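Local coordinates for protein 433aa long hypothetical phosphoribosylglycinamide formyl transferase (Pyrococcus horikoshii, PDB 2DWC) that belongs to the ATP-grasp family, with a preATP-grasp domain and a PurT-type C-terminal region, and holds adenosine-5'-diphosphate in its pocket, at residues L11-T15 and T16-Q20. Residues are numbered along the deposited sequence; the frame is centred on the assembly and turned at random.
Sequences LGTAT and TDSAQ
Thr13 and Thr16 meet in a local loop contact, where two successive beta turns, type II from Thr13 to Thr16 and type I from Thr16 to Ala19, reverse the chain between strands 10-11 and 21-25. Thr13 O is gripped twice: Thr16 N closes the first turn at 3.2 Å, and Thr16 OG1 lies 2.8 Å from the same Thr13 O, tilted 17° from the carbonyl plane. With chi1 at 75°, Thr16 OG1 sits between its own backbone N and carbonyl carbon, from where it also accepts Ser18 N, forming an ST turn. Ser18 OG accepts Thr13 N at 3.0 Å, bridging the arms of the loop; its single proton is shared between Thr16 OG1 and Pro357 O of the second subunit. At the loop's mouth, Gln20 bends at chi2 and brings OE1 2.7 Å from Gly12 N; this nearly straight bond (168°) uses an in-plane lone pair. The methyl CB of Ala19 packs 3.6 Å from Ala14 CA. Backbone hydrogen bonds join Ala14 with Gly42, in the link after helix 29-40, and Gln20 with Glu44 at the start of strand 44-49, while Leu11 extends a sheet antiparallel into the second subunit, whose Pro357 O also binds Thr13 OG1.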
ATOM      1  N   LEU B  11      -2.350   8.001  18.496  1.00 15.10           N
ATOM      2  CA  LEU B  11      -3.405   7.732  17.525  1.00 14.77           C
ATOM      3  C   LEU B  11      -4.364   6.750  18.146  1.00 16.28           C
ATOM      4  O   LEU B  11      -3.952   5.780  18.826  1.00 15.35           O
ATOM      5  CB  LEU B  11      -2.856   7.074  16.237  1.00 14.22           C
ATOM      6  CG  LEU B  11      -2.168   7.989  15.210  1.00 15.57           C
ATOM      7  CD1 LEU B  11      -1.561   7.106  14.101  1.00 14.06           C
ATOM      8  CD2 LEU B  11      -3.145   8.998  14.631  1.00 17.38           C
ATOM      9  N   GLY B  12      -5.648   7.002  17.897  1.00 15.62           N
ATOM     10  CA  GLY B  12      -6.709   6.097  18.284  1.00 14.50           C
ATOM     11  C   GLY B  12      -7.062   5.151  17.140  1.00 15.81           C
ATOM     12  O   GLY B  12      -6.267   4.954  16.206  1.00 18.18           O
ATOM     13  N   THR B  13      -8.266   4.589  17.186  1.00 15.30           N
ATOM     14  CA  THR B  13      -8.674   3.544  16.218  1.00 12.86           C
ATOM     15  C   THR B  13      -9.937   3.871  15.474  1.00 13.75           C
ATOM     16  O   THR B  13     -10.960   4.143  16.087  1.00 14.86           O
ATOM     17  CB  THR B  13      -8.894   2.207  17.001  1.00 15.02           C
ATOM     18  OG1 THR B  13      -7.651   1.808  17.588  1.00 15.78           O
ATOM     19  CG2 THR B  13      -9.337   1.013  16.075  1.00 14.23           C
ATOM     20  N   ALA B  14      -9.838   3.833  14.153  1.00 11.86           N
ATOM     21  CA  ALA B  14     -10.993   4.092  13.274  1.00 12.46           C
ATOM     22  C   ALA B  14     -12.180   3.217  13.686  1.00 11.98           C
ATOM     23  O   ALA B  14     -12.020   2.045  14.111  1.00 16.47           O
ATOM     24  CB  ALA B  14     -10.605   3.729  11.806  1.00 15.03           C
ATOM     25  N   THR B  15     -13.379   3.784  13.482  1.00 12.27           N
ATOM     26  CA  THR B  15     -14.669   3.183  13.767  1.00 12.34           C
ATOM     27  C   THR B  15     -15.047   3.166  15.273  1.00 14.03           C
ATOM     28  O   THR B  15     -16.161   2.795  15.601  1.00 14.42           O
ATOM     29  CB  THR B  15     -14.889   1.740  13.182  1.00 13.72           C
ATOM     30  OG1 THR B  15     -14.281   0.724  14.010  1.00 14.08           O
ATOM     31  CG2 THR B  15     -14.371   1.654  11.740  1.00 19.91           C
ATOM     32  N   THR B  16     -14.140   3.617  16.143  1.00 14.35           N
ATOM     33  CA  THR B  16     -14.411   3.668  17.579  1.00 15.15           C
ATOM     34  C   THR B  16     -14.345   5.120  17.988  1.00 14.20           C
ATOM     35  O   THR B  16     -13.970   5.982  17.195  1.00 15.27           O
ATOM     36  CB  THR B  16     -13.362   2.876  18.445  1.00 12.64           C
ATOM     37  OG1 THR B  16     -12.126   3.619  18.535  1.00 14.74           O
ATOM     38  CG2 THR B  16     -13.084   1.517  17.808  1.00 16.15           C
ATOM     39  N   ASP B  17     -14.708   5.404  19.235  1.00 13.85           N
ATOM     40  CA  ASP B  17     -14.661   6.803  19.643  1.00 15.83           C
ATOM     41  C   ASP B  17     -13.242   7.347  19.852  1.00 19.58           C
ATOM     42  O   ASP B  17     -13.091   8.541  20.088  1.00 20.73           O
ATOM     43  CB  ASP B  17     -15.508   7.043  20.899  1.00 15.08           C
ATOM     44  CG  ASP B  17     -14.836   6.479  22.153  1.00 24.95           C
ATOM     45  OD1 ASP B  17     -14.482   7.267  23.031  1.00 34.36           O
ATOM     46  OD2 ASP B  17     -14.650   5.262  22.248  1.00 21.14           O
ATOM     47  N   SER B  18     -12.194   6.530  19.746  1.00 15.94           N
ATOM     48  CA  SER B  18     -10.846   7.129  19.902  1.00 15.55           C
ATOM     49  C   SER B  18     -10.261   7.527  18.528  1.00 16.04           C
ATOM     50  O   SER B  18      -9.160   8.062  18.407  1.00 15.21           O
ATOM     51  CB  SER B  18      -9.872   6.151  20.581  1.00 17.38           C
ATOM     52  OG  SER B  18      -9.648   4.996  19.780  1.00 16.66           O
ATOM     53  N   ALA B  19     -11.022   7.321  17.467  1.00 15.80           N
ATOM     54  CA  ALA B  19     -10.502   7.612  16.143  1.00 14.55           C
ATOM     55  C   ALA B  19     -10.081   9.022  15.787  1.00 13.67           C
ATOM     56  O   ALA B  19     -10.722   9.997  16.234  1.00 15.86           O
ATOM     57  CB  ALA B  19     -11.569   7.204  15.080  1.00 13.88           C
ATOM     58  N   GLN B  20      -9.011   9.119  14.975  1.00 13.09           N
ATOM     59  CA  GLN B  20      -8.654  10.387  14.338  1.00 11.76           C
ATOM     60  C   GLN B  20      -9.400  10.240  12.980  1.00 14.56           C
ATOM     61  O   GLN B  20      -9.696   9.122  12.563  1.00 16.03           O
ATOM     62  CB  GLN B  20      -7.178  10.506  14.067  1.00 15.20           C
ATOM     63  CG  GLN B  20      -6.505  11.211  15.258  1.00 14.58           C
ATOM     64  CD  GLN B  20      -6.511  10.282  16.462  1.00 15.20           C
ATOM     65  OE1 GLN B  20      -6.164   9.121  16.325  1.00 16.65           O
ATOM     66  NE2 GLN B  20      -6.953  10.780  17.616  1.00 18.70           N
TER